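Local coordinates for B12-binding domain-containing protein (Kitasatospora setae, PDB 6WTE) that binds cobalamin and a [4Fe-4S] cluster and, as the radical SAM methylase TsrM, probably transfers a methyl group by a non-radical mechanism, at residues P61-V66 with D98-G103; V5-P10 with F34-L39; I121-K126 with L152-E157. All blocks are in the same frame, centred on the assembly; numbering follows the deposited sequence.

Interaction 1. Residues P61-V66 with D98-G103; sequences PMLVGV and DAPVVG. With EDO (1,2-ethanediol), chain F.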
# COMPACT_ATOMS: atom_id res chain seq x y z
N PRO A 61 16.63 -21.12 -11.58
CA PRO A 61 15.23 -21.33 -11.21
C PRO A 61 14.38 -21.54 -12.46
O PRO A 61 14.69 -21.03 -13.53
CB PRO A 61 14.85 -20.03 -10.49
CG PRO A 61 15.79 -19.01 -11.06
CD PRO A 61 17.09 -19.75 -11.29
N MET A 62 13.30 -22.31 -12.31
CA MET A 62 12.41 -22.54 -13.44
C MET A 62 11.29 -21.51 -13.52
O MET A 62 10.55 -21.51 -14.51
CB MET A 62 11.82 -23.96 -13.38
CG MET A 62 11.20 -24.35 -12.07
SD MET A 62 9.46 -23.87 -11.96
CE MET A 62 9.10 -24.31 -10.26
N LEU A 63 11.18 -20.63 -12.53
CA LEU A 63 10.19 -19.56 -12.52
C LEU A 63 10.76 -18.42 -11.68
O LEU A 63 11.37 -18.66 -10.64
CB LEU A 63 8.86 -20.04 -11.94
CG LEU A 63 7.72 -19.04 -11.74
CD1 LEU A 63 7.27 -18.42 -13.07
CD2 LEU A 63 6.55 -19.72 -11.04
N VAL A 64 10.57 -17.18 -12.15
CA VAL A 64 11.06 -16.00 -11.46
C VAL A 64 9.86 -15.10 -11.19
O VAL A 64 9.19 -14.65 -12.12
CB VAL A 64 12.13 -15.25 -12.27
CG1 VAL A 64 12.57 -13.98 -11.55
CG2 VAL A 64 13.33 -16.16 -12.56
N GLY A 65 9.59 -14.85 -9.91
CA GLY A 65 8.53 -13.93 -9.51
C GLY A 65 9.14 -12.61 -9.06
O GLY A 65 10.17 -12.59 -8.39
N VAL A 66 8.49 -11.51 -9.43
CA VAL A 66 8.94 -10.18 -9.03
C VAL A 66 7.77 -9.47 -8.35
O VAL A 66 6.70 -9.31 -8.95
CB VAL A 66 9.45 -9.36 -10.23
CG1 VAL A 66 9.97 -8.02 -9.75
CG2 VAL A 66 10.55 -10.12 -10.98
N ASP A 98 16.24 -17.55 -19.24
CA ASP A 98 15.06 -17.71 -20.08
C ASP A 98 13.86 -18.23 -19.29
O ASP A 98 12.80 -18.48 -19.89
CB ASP A 98 15.37 -18.65 -21.26
CG ASP A 98 16.36 -18.04 -22.23
OD1 ASP A 98 16.28 -16.82 -22.50
OD2 ASP A 98 17.23 -18.77 -22.74
N ALA A 99 14.00 -18.39 -17.98
CA ALA A 99 12.86 -18.80 -17.17
C ALA A 99 11.76 -17.75 -17.28
O ALA A 99 12.05 -16.55 -17.39
CB ALA A 99 13.26 -18.97 -15.70
N PRO A 100 10.49 -18.16 -17.27
CA PRO A 100 9.41 -17.17 -17.33
C PRO A 100 9.41 -16.29 -16.09
O PRO A 100 9.80 -16.72 -15.00
CB PRO A 100 8.14 -18.02 -17.41
CG PRO A 100 8.53 -19.31 -16.73
CD PRO A 100 9.98 -19.53 -17.10
N VAL A 101 8.99 -15.05 -16.28
CA VAL A 101 8.88 -14.08 -15.20
C VAL A 101 7.40 -13.83 -14.95
O VAL A 101 6.63 -13.59 -15.89
CB VAL A 101 9.61 -12.77 -15.54
CG1 VAL A 101 9.40 -11.74 -14.42
CG2 VAL A 101 11.09 -13.03 -15.77
N VAL A 102 6.99 -13.88 -13.68
CA VAL A 102 5.63 -13.55 -13.27
C VAL A 102 5.70 -12.37 -12.32
O VAL A 102 6.55 -12.33 -11.42
CB VAL A 102 4.91 -14.75 -12.61
CG1 VAL A 102 5.71 -15.31 -11.43
CG2 VAL A 102 3.50 -14.34 -12.15
N GLY A 103 4.80 -11.41 -12.53
CA GLY A 103 4.71 -10.23 -11.69
C GLY A 103 3.49 -10.29 -10.78
O GLY A 103 2.49 -10.94 -11.09
C1 EDO F . 19.73 -16.14 -21.13
O1 EDO F . 20.98 -16.86 -21.11
C2 EDO F . 19.57 -15.49 -22.50
O2 EDO F . 18.21 -15.61 -22.93
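Strand 63-67, helix 83-96 and strand 101-104 form a beta-alpha-beta unit of the cobalamin-binding domain, and Val64, Gly65 and Val66 pair in parallel with Val101, Val102 and Gly103 where its two strands meet. The hydrogen bonds alternate as a parallel pair requires: Val64 N donates to Pro100 O (3.0 Å), Val102 N to Val64 O (2.8 Å) and Val66 N to Val102 O (2.9 Å). Pro100 has no N-H to give, but its carbonyl still opens this ladder. The branched valines suit the extended backbone.

On one face, the side chains of Leu63 and Val102 cross, Leu63 CD1 lying 3.8 Å from Val102 CG1; Leu133 and Ala137 of helix 130-141 pack on Leu63, Leu136 on Val102. Val102 CG1 sits between its own N and carbonyl carbon (chi1 55°), which turns it over the neighbouring strand to meet Gly65 CA at 3.7 Å. A side chain on Gly65 would project to this same face, close to that methyl. Cobalamin touches Gly65, Val66 and Val102, and the lack of a side chain at Gly65 is consistent with the close approach of the ligand. The opposite face carries Val64, Val66 and Val101, with Val66 CG2 set obliquely against Val101 CG1 at 4.0 Å. Before the strands pair, small Ala99 fits against the loop entering strand 63-67, its CB 3.3 Å from Pro61 O.

Interaction 2. Residues V5-P10 with F34-L39; sequences VLLVNP and FEVEVL
Five backbone hydrogen bonds tie Val5, Leu7 and Asn9 to Glu35, Glu37 and Leu39 in an unbroken parallel ladder. Val5 N donates to Glu35 O at 2.8 Å, and its carbonyl takes the N-H of Glu37. Leu7 repeats the pattern, giving its N-H to Glu37 O and accepting Leu39 N at Leu7 O (2.8 Å). The last rung, Asn9 N to Leu39 O (2.9 Å), is less well aligned, the donor lying 24° out of the carbonyl plane.

The polar side chains find partners beyond the strand pair. Arg59 forms salt bridges with both Glu35 OE2 and Glu37 OE1, and Tyr55 OH also bonds Glu37 OE1. Asn9 ND2 bonds Asp40 OD1, which pins the amide at the end of the strand next to Asn11, a cobalamin-binding residue.

Leucines and valines fill both faces. On the face shared with Glu37, Leu6 CG stands opposite its own N (chi1 167°), and this carries CD1 across to the neighbouring strand, 3.8 Å from Leu39 CB and 3.4 Å from Glu37 O; helix 48-58 packs on both leucines. On the other face Leu7 CD1 meets Val36 CG1 at 3.7 Å, both side chains touching Thr26 of helix 20-31, which with the two strands makes a parallel beta-alpha-beta unit of the cobalamin-binding domain. Val5 CG2 reaches obliquely toward the Phe34 ring, 4.4 Å from CD1.

The chemistry divides by burial: leucines and valines face helix 48-58 on one side and helix 20-31 on the other, buried Glu37 relies on Arg59 and Tyr55, which probably offset its charge, and exposed Glu35 shares Arg59.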
# COMPACT_ATOMS: atom_id res chain seq x y z
N VAL A 5 11.96 -22.02 -7.41
CA VAL A 5 11.33 -20.74 -7.73
C VAL A 5 12.17 -19.63 -7.10
O VAL A 5 12.48 -19.69 -5.90
CB VAL A 5 9.88 -20.67 -7.20
CG1 VAL A 5 9.28 -19.32 -7.51
CG2 VAL A 5 9.02 -21.78 -7.77
N LEU A 6 12.51 -18.63 -7.89
CA LEU A 6 13.17 -17.43 -7.39
C LEU A 6 12.13 -16.33 -7.21
O LEU A 6 11.30 -16.11 -8.10
CB LEU A 6 14.25 -16.95 -8.35
CG LEU A 6 14.77 -15.54 -8.06
CD1 LEU A 6 15.53 -15.48 -6.71
CD2 LEU A 6 15.62 -15.05 -9.22
N LEU A 7 12.18 -15.64 -6.07
CA LEU A 7 11.36 -14.46 -5.81
C LEU A 7 12.29 -13.27 -5.60
O LEU A 7 13.22 -13.34 -4.79
CB LEU A 7 10.46 -14.67 -4.59
CG LEU A 7 9.50 -15.87 -4.66
CD1 LEU A 7 8.80 -16.08 -3.32
CD2 LEU A 7 8.47 -15.63 -5.78
N VAL A 8 12.04 -12.19 -6.34
CA VAL A 8 12.90 -11.01 -6.34
C VAL A 8 12.16 -9.85 -5.71
O VAL A 8 11.02 -9.55 -6.10
CB VAL A 8 13.34 -10.64 -7.77
CG1 VAL A 8 14.18 -9.38 -7.75
CG2 VAL A 8 14.11 -11.80 -8.42
N ASN A 9 12.80 -9.18 -4.74
CA ASN A 9 12.28 -7.91 -4.24
C ASN A 9 13.03 -6.76 -4.90
O ASN A 9 14.20 -6.53 -4.58
CB ASN A 9 12.40 -7.80 -2.72
CG ASN A 9 11.78 -6.53 -2.21
OD1 ASN A 9 10.83 -6.02 -2.80
ND2 ASN A 9 12.32 -5.99 -1.12
N PRO A 10 12.42 -6.01 -5.82
CA PRO A 10 13.09 -4.88 -6.45
C PRO A 10 12.94 -3.56 -5.71
O PRO A 10 13.45 -2.54 -6.19
CB PRO A 10 12.38 -4.81 -7.81
CG PRO A 10 10.97 -5.14 -7.45
CD PRO A 10 11.06 -6.20 -6.36
N PHE A 34 7.83 -26.98 -3.35
CA PHE A 34 8.81 -26.26 -4.15
C PHE A 34 9.95 -25.74 -3.27
O PHE A 34 9.78 -25.51 -2.07
CB PHE A 34 8.16 -25.09 -4.89
CG PHE A 34 7.17 -25.54 -5.93
CD1 PHE A 34 7.60 -25.94 -7.18
CD2 PHE A 34 5.82 -25.59 -5.63
CE1 PHE A 34 6.69 -26.38 -8.12
CE2 PHE A 34 4.91 -26.02 -6.56
CZ PHE A 34 5.34 -26.41 -7.81
N GLU A 35 11.11 -25.58 -3.89
CA GLU A 35 12.23 -24.90 -3.25
C GLU A 35 12.15 -23.43 -3.63
O GLU A 35 11.95 -23.10 -4.80
CB GLU A 35 13.56 -25.51 -3.70
CG GLU A 35 14.78 -24.89 -3.06
CD GLU A 35 16.07 -25.47 -3.60
OE1 GLU A 35 16.02 -26.19 -4.61
OE2 GLU A 35 17.14 -25.19 -3.02
N VAL A 36 12.27 -22.55 -2.64
CA VAL A 36 12.12 -21.12 -2.86
C VAL A 36 13.38 -20.41 -2.40
O VAL A 36 13.87 -20.64 -1.29
CB VAL A 36 10.90 -20.55 -2.11
CG1 VAL A 36 10.73 -19.09 -2.46
CG2 VAL A 36 9.66 -21.34 -2.45
N GLU A 37 13.90 -19.53 -3.25
CA GLU A 37 14.97 -18.62 -2.88
C GLU A 37 14.53 -17.18 -3.14
O GLU A 37 13.88 -16.90 -4.15
CB GLU A 37 16.26 -18.95 -3.64
CG GLU A 37 16.80 -20.31 -3.24
CD GLU A 37 18.11 -20.66 -3.90
OE1 GLU A 37 18.34 -20.25 -5.05
OE2 GLU A 37 18.91 -21.35 -3.25
N VAL A 38 14.87 -16.29 -2.22
CA VAL A 38 14.53 -14.88 -2.29
C VAL A 38 15.79 -14.09 -2.56
O VAL A 38 16.82 -14.30 -1.91
CB VAL A 38 13.86 -14.38 -0.99
CG1 VAL A 38 13.62 -12.87 -1.05
CG2 VAL A 38 12.56 -15.13 -0.74
N LEU A 39 15.72 -13.18 -3.51
CA LEU A 39 16.81 -12.26 -3.79
C LEU A 39 16.29 -10.87 -3.47
O LEU A 39 15.45 -10.33 -4.20
CB LEU A 39 17.26 -12.39 -5.25
CG LEU A 39 18.71 -12.13 -5.60
CD1 LEU A 39 19.63 -12.99 -4.73
CD2 LEU A 39 18.91 -12.46 -7.07

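Interaction 3. Residues I121-K126 with L152-E157; sequences IEYGVK and LIRNTE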
# COMPACT_ATOMS: atom_id res chain seq x y z
N ILE A 121 7.02 -9.19 -19.59
CA ILE A 121 7.13 -10.45 -18.87
C ILE A 121 6.00 -11.38 -19.31
O ILE A 121 5.03 -10.96 -19.94
CB ILE A 121 7.14 -10.26 -17.34
CG1 ILE A 121 5.84 -9.59 -16.86
CG2 ILE A 121 8.36 -9.46 -16.93
CD1 ILE A 121 5.76 -9.39 -15.33
N GLU A 122 6.15 -12.66 -18.96
CA GLU A 122 5.22 -13.68 -19.43
C GLU A 122 3.89 -13.67 -18.69
O GLU A 122 2.84 -13.87 -19.31
CB GLU A 122 5.87 -15.06 -19.30
CG GLU A 122 6.88 -15.41 -20.38
CD GLU A 122 8.25 -14.80 -20.17
OE1 GLU A 122 8.54 -14.27 -19.07
OE2 GLU A 122 9.07 -14.89 -21.10
N TYR A 123 3.91 -13.46 -17.38
CA TYR A 123 2.73 -13.70 -16.57
C TYR A 123 2.54 -12.60 -15.54
O TYR A 123 3.50 -11.95 -15.11
CB TYR A 123 2.79 -15.05 -15.84
CG TYR A 123 3.04 -16.19 -16.78
CD1 TYR A 123 2.10 -16.52 -17.76
CD2 TYR A 123 4.21 -16.94 -16.71
CE1 TYR A 123 2.32 -17.57 -18.64
CE2 TYR A 123 4.44 -17.98 -17.58
CZ TYR A 123 3.50 -18.29 -18.54
OH TYR A 123 3.72 -19.33 -19.42
N GLY A 124 1.29 -12.43 -15.13
CA GLY A 124 0.97 -11.50 -14.06
C GLY A 124 -0.17 -12.03 -13.21
O GLY A 124 -0.97 -12.86 -13.64
N VAL A 125 -0.22 -11.54 -11.97
CA VAL A 125 -1.26 -11.92 -11.03
C VAL A 125 -1.84 -10.65 -10.42
O VAL A 125 -1.08 -9.76 -10.00
CB VAL A 125 -0.74 -12.85 -9.92
CG1 VAL A 125 -1.84 -13.14 -8.92
CG2 VAL A 125 -0.23 -14.16 -10.53
N LYS A 126 -3.16 -10.56 -10.38
CA LYS A 126 -3.88 -9.45 -9.76
C LYS A 126 -4.48 -9.95 -8.45
O LYS A 126 -5.25 -10.91 -8.44
CB LYS A 126 -4.96 -8.92 -10.70
CG LYS A 126 -5.75 -7.75 -10.17
CD LYS A 126 -6.89 -7.40 -11.13
CE LYS A 126 -7.64 -6.14 -10.66
NZ LYS A 126 -6.98 -4.87 -11.06
N LEU A 152 -4.88 -16.22 -14.00
CA LEU A 152 -3.56 -15.86 -14.49
C LEU A 152 -3.64 -14.91 -15.67
O LEU A 152 -4.35 -15.18 -16.65
CB LEU A 152 -2.80 -17.12 -14.88
CG LEU A 152 -1.35 -16.89 -15.31
CD1 LEU A 152 -0.52 -16.36 -14.13
CD2 LEU A 152 -0.76 -18.17 -15.90
N ILE A 153 -2.89 -13.81 -15.61
CA ILE A 153 -2.70 -12.93 -16.76
C ILE A 153 -1.52 -13.45 -17.56
O ILE A 153 -0.44 -13.69 -17.01
CB ILE A 153 -2.47 -11.47 -16.31
CG1 ILE A 153 -3.66 -10.96 -15.49
CG2 ILE A 153 -2.20 -10.57 -17.50
CD1 ILE A 153 -3.42 -9.60 -14.87
N ARG A 154 -1.73 -13.62 -18.87
CA ARG A 154 -0.71 -14.16 -19.76
C ARG A 154 -0.42 -13.18 -20.88
O ARG A 154 -1.34 -12.71 -21.56
CB ARG A 154 -1.13 -15.52 -20.32
CG ARG A 154 -1.49 -16.51 -19.23
CD ARG A 154 -1.65 -17.94 -19.74
NE ARG A 154 -2.26 -18.04 -21.06
CZ ARG A 154 -2.08 -19.07 -21.88
NH1 ARG A 154 -1.31 -20.09 -21.51
NH2 ARG A 154 -2.67 -19.09 -23.06
N ASN A 155 0.85 -12.86 -21.07
CA ASN A 155 1.28 -11.91 -22.09
C ASN A 155 1.34 -12.63 -23.43
O ASN A 155 2.28 -13.38 -23.71
CB ASN A 155 2.63 -11.31 -21.74
CG ASN A 155 2.91 -10.02 -22.49
OD1 ASN A 155 2.11 -9.58 -23.30
ND2 ASN A 155 4.06 -9.41 -22.20
N THR A 156 0.32 -12.44 -24.27
CA THR A 156 0.37 -13.01 -25.60
C THR A 156 1.02 -12.04 -26.57
O THR A 156 1.30 -10.88 -26.25
CB THR A 156 -1.03 -13.38 -26.09
OG1 THR A 156 -1.67 -12.20 -26.58
CG2 THR A 156 -1.85 -13.97 -24.97
N GLU A 157 1.22 -12.50 -27.81
CA GLU A 157 1.83 -11.64 -28.81
C GLU A 157 0.96 -10.43 -29.14
O GLU A 157 1.49 -9.41 -29.60
CB GLU A 157 2.12 -12.44 -30.08
CG GLU A 157 3.15 -13.53 -29.86
CD GLU A 157 3.55 -14.21 -31.15
OE1 GLU A 157 2.90 -15.22 -31.52
OE2 GLU A 157 4.50 -13.74 -31.80
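Ile153 O is approached by three groups of the partner strand. Gly124 N donates to Ile153 O at 2.8 Å, Tyr123 CA makes a bent CA-H...O contact with Ile153 O at 3.2 Å, and the edge of the Tyr123 ring lies beside it. Ile153 N returns a bond to Gly124 O, so Gly124 and Ile153 form an antiparallel hydrogen-bonded pair, and Tyr123 with Arg154 the adjacent non-hydrogen-bonded one. A nearly straight bond from Asn155 N to Glu122 O (2.8 Å, 173°) extends the pairing.

Asn155 adds a side-chain bond. Its CG lies opposite its own N (chi1 -161°), which brings Asn155 ND2 to Ile121 O at 2.9 Å, with the acceptor almost in the amide plane. One residue thus holds two successive carbonyls. With a leucine here, Ile121 O would probably be left without this donor and the loop entering strand 123-124 would be less firmly fixed.

Tyr123 and Arg154 lie side by side, pointing the same way. The contact is made by Arg154 CG at the ring edge, 3.9 Å from Tyr123 CD1, while Arg154 NH1 is occupied by Asp145 and Thr146. Leu152 CD2 approaches the same ring atom, Tyr123 CD1, at 3.8 Å. Glycine suits position 124, since a side chain there would project on the face of Ile153, close to Ile153 CB.

This antiparallel pairing extends the parallel core of the cobalamin-binding domain's sheet past strand 123-124. Leu136 of helix 130-141 touches Tyr123 and Leu152, whereas helix 112-119 meets Ile153 and Asn155 through Pro112, Phe113 and Val116. Strand 123-124 is flanked by 101-104 on its other side, Val125 touches cobalamin, and strand 153-156 pairs onward with 159-162.

Overall arrangement
From the N terminus the three contacts follow in series, none nesting in or crossing another. Interaction 2 closes first, over the loop containing helix 20-31; interaction 1 then spans helix 83-96, and interaction 3 spans helix 130-141. All belong to one mixed sheet. Strands 4-9 and 63-67 are neighbours, so backbone bonds between Gly65 and both Leu6 and Val8 join interactions 1 and 2. On the other side, strand 101-104 meets 123-124, where Gly103 O accepts from Val125 N and Val101 N reaches Glu122 OE1. Interaction 1 therefore bridges the other two, whose nearest atoms are about 10 Å apart, and the direction reverses at 153-156 and again at 159-162.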